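Local coordinates for protein N-acetylcysteine deacetylase (Bacillus subtilis, PDB 1YSJ) that probably deacetylates N-acetylcysteine to cysteine and acetate with two divalent metal ions per subunit, in a pathway that lets the bacterium use S-(2-succino)cysteine as a sulfur source, at residues I67-V72 against T77-E82; T148-F153 against N173-I178. The protein carries 1 engineered substitution. One frame throughout, in Å; residues are numbered along the deposited sequence.

Interaction 1: I67-V72 against T77-E82; sequences IEILDV and TGVIAE. Engineered in segment 77-82: Gly78 (natural residue Ala).
Leu70 N and Ile80 O, 2.7 Å apart, make one of two backbone hydrogen bonds between 67-72 and 77-82, with an N-H...O angle of 144°; in the other Glu82 N donates to Glu68 O. Between them Ile69 and Ala81 form an antiparallel non-hydrogen-bonded pair, their CA atoms 4.2 Å apart, where the small alanine suits so close an approach. Water extends the ladder at both ends: one molecule links Glu68 N to Glu82 O, another Leu70 O to Ile80 N. Together the strands make a short beta hairpin, and 68-69 is the outermost strand on this side of the large mixed sheet of the M20 catalytic domain. Ile69 and Ala81 lie on one face of the sheet, where Ile69 CG1 meets Val79 CG1 at 4.1 Å; Ile67 touches helix 124-139 and Ile69 helix 52-64. Beyond the paired residues Leu70 and Val72 point toward 77-82 and close on Ile80, whose branched side chain offers CG2 to Leu70 CD2 and CG1 to Val72 CG2, each at 3.7 Å. Among polar groups, Glu82 is buried, its carboxylate paired with Lys84 through OE2 and Arg150 through OE1. Leu70 lies across this side chain, CD1 3.8 Å from Glu82 CB and CD2 3.5 Å from OE1.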
ATOM      1  N   ILE A  67     -28.817  38.880  25.111  1.00 49.14           N
ATOM      2  CA  ILE A  67     -29.347  37.581  24.745  1.00 47.86           C
ATOM      3  C   ILE A  67     -28.791  36.567  25.739  1.00 48.54           C
ATOM      4  O   ILE A  67     -27.573  36.473  25.908  1.00 48.86           O
ATOM      5  CB  ILE A  67     -28.979  37.211  23.287  1.00 48.38           C
ATOM      6  CG1 ILE A  67     -29.583  38.239  22.315  1.00 46.06           C
ATOM      7  CG2 ILE A  67     -29.430  35.776  22.960  1.00 45.11           C
ATOM      8  CD1 ILE A  67     -28.971  38.238  20.918  1.00 46.98           C
ATOM      9  N   GLU A  68     -29.687  35.836  26.405  1.00 48.01           N
ATOM     10  CA  GLU A  68     -29.294  34.845  27.406  1.00 49.31           C
ATOM     11  C   GLU A  68     -28.409  33.756  26.809  1.00 48.86           C
ATOM     12  O   GLU A  68     -28.719  33.183  25.764  1.00 47.63           O
ATOM     13  CB  GLU A  68     -30.519  34.223  28.096  1.00 48.91           C
ATOM     14  CG  GLU A  68     -30.215  32.908  28.836  1.00 51.13           C
ATOM     15  CD  GLU A  68     -31.198  32.569  29.951  1.00 53.33           C
ATOM     16  OE1 GLU A  68     -32.388  32.949  29.866  1.00 56.98           O
ATOM     17  OE2 GLU A  68     -30.772  31.900  30.917  1.00 57.64           O
ATOM     18  N   ILE A  69     -27.300  33.488  27.485  1.00 50.65           N
ATOM     19  CA  ILE A  69     -26.424  32.391  27.115  1.00 51.67           C
ATOM     20  C   ILE A  69     -26.587  31.249  28.114  1.00 52.09           C
ATOM     21  O   ILE A  69     -26.494  31.448  29.328  1.00 52.62           O
ATOM     22  CB  ILE A  69     -24.958  32.867  26.955  1.00 52.92           C
ATOM     23  CG1 ILE A  69     -24.780  33.461  25.555  1.00 53.13           C
ATOM     24  CG2 ILE A  69     -23.967  31.715  27.164  1.00 51.08           C
ATOM     25  CD1 ILE A  69     -23.925  34.672  25.511  1.00 57.37           C
ATOM     26  N   LEU A  70     -26.867  30.062  27.581  1.00 51.79           N
ATOM     27  CA  LEU A  70     -27.041  28.863  28.394  1.00 53.46           C
ATOM     28  C   LEU A  70     -25.708  28.335  28.907  1.00 53.31           C
ATOM     29  O   LEU A  70     -24.694  28.361  28.203  1.00 53.49           O
ATOM     30  CB  LEU A  70     -27.794  27.780  27.608  1.00 52.60           C
ATOM     31  CG  LEU A  70     -29.326  27.728  27.732  1.00 54.69           C
ATOM     32  CD1 LEU A  70     -29.973  29.077  28.074  1.00 56.09           C
ATOM     33  CD2 LEU A  70     -29.959  27.130  26.481  1.00 54.93           C
ATOM     34  N   ASP A  71     -25.722  27.867  30.147  1.00 54.10           N
ATOM     35  CA  ASP A  71     -24.529  27.348  30.793  1.00 54.72           C
ATOM     36  C   ASP A  71     -24.393  25.863  30.471  1.00 53.14           C
ATOM     37  O   ASP A  71     -25.176  25.036  30.949  1.00 53.99           O
ATOM     38  CB  ASP A  71     -24.610  27.579  32.307  1.00 55.01           C
ATOM     39  CG  ASP A  71     -23.264  27.446  32.997  1.00 59.35           C
ATOM     40  OD1 ASP A  71     -23.224  26.864  34.104  1.00 61.60           O
ATOM     41  OD2 ASP A  71     -22.251  27.927  32.441  1.00 62.47           O
ATOM     42  N   VAL A  72     -23.417  25.542  29.628  1.00 50.89           N
ATOM     43  CA  VAL A  72     -23.162  24.166  29.205  1.00 48.59           C
ATOM     44  C   VAL A  72     -21.671  23.883  29.394  1.00 47.63           C
ATOM     45  O   VAL A  72     -20.895  23.968  28.437  1.00 47.35           O
ATOM     46  CB  VAL A  72     -23.588  23.918  27.727  1.00 48.69           C
ATOM     47  CG1 VAL A  72     -23.563  22.428  27.393  1.00 46.07           C
ATOM     48  CG2 VAL A  72     -24.977  24.488  27.454  1.00 47.96           C
ATOM     49  N   THR A  77     -15.692  24.559  23.910  1.00 46.36           N
ATOM     50  CA  THR A  77     -15.899  25.518  22.830  1.00 45.49           C
ATOM     51  C   THR A  77     -17.305  25.349  22.268  1.00 44.41           C
ATOM     52  O   THR A  77     -17.882  24.260  22.310  1.00 44.31           O
ATOM     53  CB  THR A  77     -14.851  25.371  21.701  1.00 45.27           C
ATOM     54  OG1 THR A  77     -14.943  24.062  21.130  1.00 45.88           O
ATOM     55  CG2 THR A  77     -13.433  25.585  22.229  1.00 44.45           C
ATOM     56  N   GLY A  78     -17.855  26.430  21.739  1.00 44.01           N
ATOM     57  CA  GLY A  78     -19.231  26.419  21.266  1.00 43.45           C
ATOM     58  C   GLY A  78     -20.098  27.192  22.232  1.00 43.53           C
ATOM     59  O   GLY A  78     -19.794  27.273  23.425  1.00 41.80           O
ATOM     60  N   VAL A  79     -21.176  27.771  21.713  1.00 43.66           N
ATOM     61  CA  VAL A  79     -22.034  28.649  22.497  1.00 42.12           C
ATOM     62  C   VAL A  79     -23.480  28.247  22.282  1.00 42.99           C
ATOM     63  O   VAL A  79     -23.914  28.030  21.147  1.00 41.86           O
ATOM     64  CB  VAL A  79     -21.831  30.150  22.109  1.00 42.56           C
ATOM     65  CG1 VAL A  79     -22.690  31.066  22.968  1.00 40.45           C
ATOM     66  CG2 VAL A  79     -20.371  30.551  22.227  1.00 38.05           C
ATOM     67  N   ILE A  80     -24.216  28.132  23.385  1.00 43.96           N
ATOM     68  CA  ILE A  80     -25.647  27.874  23.343  1.00 41.98           C
ATOM     69  C   ILE A  80     -26.362  29.084  23.923  1.00 42.33           C
ATOM     70  O   ILE A  80     -26.117  29.478  25.061  1.00 42.51           O
ATOM     71  CB  ILE A  80     -26.046  26.587  24.124  1.00 43.56           C
ATOM     72  CG1 ILE A  80     -25.080  25.419  23.829  1.00 43.51           C
ATOM     73  CG2 ILE A  80     -27.514  26.213  23.851  1.00 38.37           C
ATOM     74  CD1 ILE A  80     -25.024  24.943  22.359  1.00 43.69           C
ATOM     75  N   ALA A  81     -27.236  29.677  23.120  1.00 42.94           N
ATOM     76  CA  ALA A  81     -28.006  30.840  23.530  1.00 43.56           C
ATOM     77  C   ALA A  81     -29.495  30.545  23.378  1.00 44.25           C
ATOM     78  O   ALA A  81     -29.880  29.567  22.733  1.00 42.23           O
ATOM     79  CB  ALA A  81     -27.595  32.064  22.707  1.00 43.05           C
ATOM     80  N   GLU A  82     -30.330  31.393  23.971  1.00 45.97           N
ATOM     81  CA  GLU A  82     -31.769  31.155  23.994  1.00 47.47           C
ATOM     82  C   GLU A  82     -32.545  32.468  24.011  1.00 46.70           C
ATOM     83  O   GLU A  82     -32.215  33.382  24.768  1.00 47.16           O
ATOM     84  CB  GLU A  82     -32.133  30.292  25.211  1.00 46.78           C
ATOM     85  CG  GLU A  82     -33.592  29.873  25.308  1.00 49.34           C
ATOM     86  CD  GLU A  82     -33.822  28.742  26.307  1.00 52.22           C
ATOM     87  OE1 GLU A  82     -33.441  27.588  26.004  1.00 55.19           O
ATOM     88  OE2 GLU A  82     -34.400  29.003  27.389  1.00 54.74           O
TER
HETATM   89  O   HOH W   1     -32.455  35.907  25.788  1.00 48.56           O
HETATM   90  O   HOH W   2     -33.758  32.726  27.669  1.00 56.62           O
HETATM   91  O   HOH W   3     -23.034  28.189  26.149  1.00 28.04           O
HETATM   92  O   HOH W   4     -21.253  26.061  25.942  1.00 39.40           O

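Interaction 2: T148-F153 against N173-I178; sequences TVRFIF and NGVSAI
Arg150 and Val175 have the nearest CA atoms of the two segments, still 8.3 Å apart, so 148-153 and 173-178 share no backbone-to-backbone hydrogen bond; every contact uses a side chain on at least one side. Arg150 has the length to bridge this gap. Its CG stands opposite the backbone N (chi1 -158°), and the chain bends at chi3 (-76°) to bring NH1 to the carbonyl oxygen of Asn173. That NH1 to O bond is 3.2 Å long with an N-H...O angle of 151°; the oxygen sits at the guanidinium edge, somewhat out of its plane. NH1 also donates to Val171 O, its stronger partner, so one nitrogen holds two carbonyls of the loop. The wide spacing follows from the mixed sheet of the M20 catalytic domain, where strand 91-97 runs between 148-154 and 175-184, parallel to both. Val175 CG2 approaches NH1 obliquely at 3.6 Å, and its side chain also packs on Val91 and Ala93 of the middle strand. A leucine here, lacking the guanidinium that also faces Glu82, would probably leave that buried carboxylate leaning more heavily on Lys84 and the 171-173 loop less firmly tied to the strand. Further along the strands, Ile152 and Ile178 cross at about a right angle, their CD1 methyls 3.8 Å apart; Ile152 also packs on Ala93.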
ATOM      1  N   THR A 148     -39.860  29.291  21.999  1.00 43.70           N
ATOM      2  CA  THR A 148     -38.465  29.559  22.299  1.00 42.44           C
ATOM      3  C   THR A 148     -37.546  29.134  21.158  1.00 42.36           C
ATOM      4  O   THR A 148     -37.726  28.070  20.564  1.00 40.57           O
ATOM      5  CB  THR A 148     -38.063  28.853  23.615  1.00 42.76           C
ATOM      6  OG1 THR A 148     -38.864  29.367  24.687  1.00 43.90           O
ATOM      7  CG2 THR A 148     -36.585  29.060  23.942  1.00 43.46           C
ATOM      8  N   VAL A 149     -36.568  29.986  20.854  1.00 42.00           N
ATOM      9  CA  VAL A 149     -35.522  29.639  19.904  1.00 41.41           C
ATOM     10  C   VAL A 149     -34.204  29.437  20.641  1.00 41.99           C
ATOM     11  O   VAL A 149     -33.701  30.340  21.318  1.00 43.30           O
ATOM     12  CB  VAL A 149     -35.351  30.692  18.777  1.00 41.22           C
ATOM     13  CG1 VAL A 149     -34.317  30.214  17.767  1.00 43.00           C
ATOM     14  CG2 VAL A 149     -36.679  30.961  18.079  1.00 39.79           C
ATOM     15  N   ARG A 150     -33.658  28.236  20.511  1.00 42.40           N
ATOM     16  CA  ARG A 150     -32.345  27.925  21.039  1.00 42.54           C
ATOM     17  C   ARG A 150     -31.313  28.047  19.911  1.00 42.07           C
ATOM     18  O   ARG A 150     -31.497  27.487  18.830  1.00 42.85           O
ATOM     19  CB  ARG A 150     -32.353  26.524  21.637  1.00 42.73           C
ATOM     20  CG  ARG A 150     -31.261  26.266  22.648  1.00 46.82           C
ATOM     21  CD  ARG A 150     -31.541  24.985  23.413  1.00 49.23           C
ATOM     22  NE  ARG A 150     -32.596  25.170  24.405  1.00 46.31           N
ATOM     23  CZ  ARG A 150     -33.192  24.180  25.068  1.00 52.62           C
ATOM     24  NH1 ARG A 150     -32.853  22.915  24.840  1.00 45.97           N
ATOM     25  NH2 ARG A 150     -34.139  24.460  25.961  1.00 50.40           N
ATOM     26  N   PHE A 151     -30.247  28.803  20.158  1.00 40.69           N
ATOM     27  CA  PHE A 151     -29.181  28.974  19.170  1.00 40.61           C
ATOM     28  C   PHE A 151     -27.978  28.104  19.509  1.00 40.27           C
ATOM     29  O   PHE A 151     -27.481  28.110  20.638  1.00 41.43           O
ATOM     30  CB  PHE A 151     -28.774  30.448  19.050  1.00 39.20           C
ATOM     31  CG  PHE A 151     -29.879  31.333  18.562  1.00 39.85           C
ATOM     32  CD1 PHE A 151     -30.809  31.865  19.455  1.00 38.21           C
ATOM     33  CD2 PHE A 151     -30.003  31.626  17.207  1.00 36.15           C
ATOM     34  CE1 PHE A 151     -31.839  32.681  19.006  1.00 40.60           C
ATOM     35  CE2 PHE A 151     -31.032  32.439  16.749  1.00 39.12           C
ATOM     36  CZ  PHE A 151     -31.954  32.966  17.648  1.00 38.78           C
ATOM     37  N   ILE A 152     -27.524  27.358  18.511  1.00 39.93           N
ATOM     38  CA  ILE A 152     -26.439  26.404  18.659  1.00 40.15           C
ATOM     39  C   ILE A 152     -25.258  26.845  17.797  1.00 40.63           C
ATOM     40  O   ILE A 152     -25.329  26.839  16.564  1.00 41.43           O
ATOM     41  CB  ILE A 152     -26.897  24.966  18.266  1.00 39.57           C
ATOM     42  CG1 ILE A 152     -28.042  24.511  19.174  1.00 39.68           C
ATOM     43  CG2 ILE A 152     -25.732  23.974  18.322  1.00 37.64           C
ATOM     44  CD1 ILE A 152     -28.785  23.289  18.671  1.00 46.04           C
ATOM     45  N   PHE A 153     -24.183  27.249  18.460  1.00 40.08           N
ATOM     46  CA  PHE A 153     -22.942  27.565  17.774  1.00 40.54           C
ATOM     47  C   PHE A 153     -21.990  26.401  18.013  1.00 41.20           C
ATOM     48  O   PHE A 153     -21.352  26.292  19.055  1.00 40.80           O
ATOM     49  CB  PHE A 153     -22.387  28.924  18.228  1.00 39.00           C
ATOM     50  CG  PHE A 153     -23.301  30.083  17.903  1.00 38.41           C
ATOM     51  CD1 PHE A 153     -24.276  30.498  18.812  1.00 36.67           C
ATOM     52  CD2 PHE A 153     -23.203  30.743  16.683  1.00 37.56           C
ATOM     53  CE1 PHE A 153     -25.129  31.554  18.518  1.00 36.61           C
ATOM     54  CE2 PHE A 153     -24.057  31.808  16.374  1.00 35.97           C
ATOM     55  CZ  PHE A 153     -25.021  32.213  17.294  1.00 39.63           C
ATOM     56  N   ASN A 173     -32.610  18.489  24.319  1.00 48.06           N
ATOM     57  CA  ASN A 173     -33.705  18.058  25.180  1.00 50.57           C
ATOM     58  C   ASN A 173     -34.842  19.074  25.138  1.00 50.80           C
ATOM     59  O   ASN A 173     -34.632  20.265  25.392  1.00 51.34           O
ATOM     60  CB  ASN A 173     -33.223  17.827  26.620  1.00 50.96           C
ATOM     61  CG  ASN A 173     -32.284  16.627  26.743  1.00 53.98           C
ATOM     62  OD1 ASN A 173     -32.193  15.788  25.840  1.00 52.00           O
ATOM     63  ND2 ASN A 173     -31.577  16.546  27.868  1.00 52.17           N
ATOM     64  N   GLY A 174     -36.032  18.595  24.776  1.00 50.49           N
ATOM     65  CA  GLY A 174     -37.228  19.434  24.689  1.00 49.33           C
ATOM     66  C   GLY A 174     -37.396  20.207  23.390  1.00 48.62           C
ATOM     67  O   GLY A 174     -38.390  20.913  23.219  1.00 49.76           O
ATOM     68  N   VAL A 175     -36.433  20.071  22.478  1.00 46.96           N
ATOM     69  CA  VAL A 175     -36.460  20.766  21.186  1.00 44.93           C
ATOM     70  C   VAL A 175     -37.293  19.995  20.147  1.00 44.02           C
ATOM     71  O   VAL A 175     -37.094  18.800  19.945  1.00 45.25           O
ATOM     72  CB  VAL A 175     -35.021  21.049  20.661  1.00 44.61           C
ATOM     73  CG1 VAL A 175     -35.051  21.709  19.294  1.00 45.01           C
ATOM     74  CG2 VAL A 175     -34.259  21.940  21.634  1.00 42.47           C
ATOM     75  N   SER A 176     -38.220  20.697  19.497  1.00 41.65           N
ATOM     76  CA  SER A 176     -39.148  20.101  18.537  1.00 40.24           C
ATOM     77  C   SER A 176     -38.594  20.032  17.120  1.00 40.66           C
ATOM     78  O   SER A 176     -38.895  19.099  16.380  1.00 41.26           O
ATOM     79  CB  SER A 176     -40.466  20.880  18.513  1.00 39.37           C
ATOM     80  OG  SER A 176     -41.121  20.814  19.764  1.00 40.80           O
ATOM     81  N   ALA A 177     -37.804  21.034  16.743  1.00 41.81           N
ATOM     82  CA  ALA A 177     -37.264  21.131  15.388  1.00 41.11           C
ATOM     83  C   ALA A 177     -35.922  21.832  15.374  1.00 40.40           C
ATOM     84  O   ALA A 177     -35.644  22.662  16.234  1.00 40.61           O
ATOM     85  CB  ALA A 177     -38.238  21.859  14.487  1.00 41.41           C
ATOM     86  N   ILE A 178     -35.097  21.497  14.385  1.00 41.56           N
ATOM     87  CA  ILE A 178     -33.786  22.120  14.216  1.00 41.02           C
ATOM     88  C   ILE A 178     -33.551  22.580  12.775  1.00 43.40           C
ATOM     89  O   ILE A 178     -33.876  21.875  11.811  1.00 42.29           O
ATOM     90  CB  ILE A 178     -32.624  21.200  14.704  1.00 42.29           C
ATOM     91  CG1 ILE A 178     -31.291  21.968  14.683  1.00 39.76           C
ATOM     92  CG2 ILE A 178     -32.564  19.886  13.886  1.00 38.11           C
ATOM     93  CD1 ILE A 178     -30.246  21.445  15.641  1.00 42.07           C
TER

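Overall arrangement
Interactions 1 and 2 belong to one mixed sheet, their centres 11 Å apart. Strands 79-84 and 148-154 are immediate neighbours, joined by probable hydrogen bonds from Phe151 N to Ala81 O and from Phe153 N to Val79 O. Interaction 1 lies at the sheet's border, partly buried, and relies on main-chain pairing supplemented by water and by apolar packing. Interaction 2 is more buried and covers less surface; it spans an intervening strand, so one arginine and a pair of isoleucine methyls make the contact where backbone bonds cannot reach. Arg150 takes part on both sides, turned to the hairpin as well as to the 173-178 segment. Both contacts are structural and lie away from the two nickel ions.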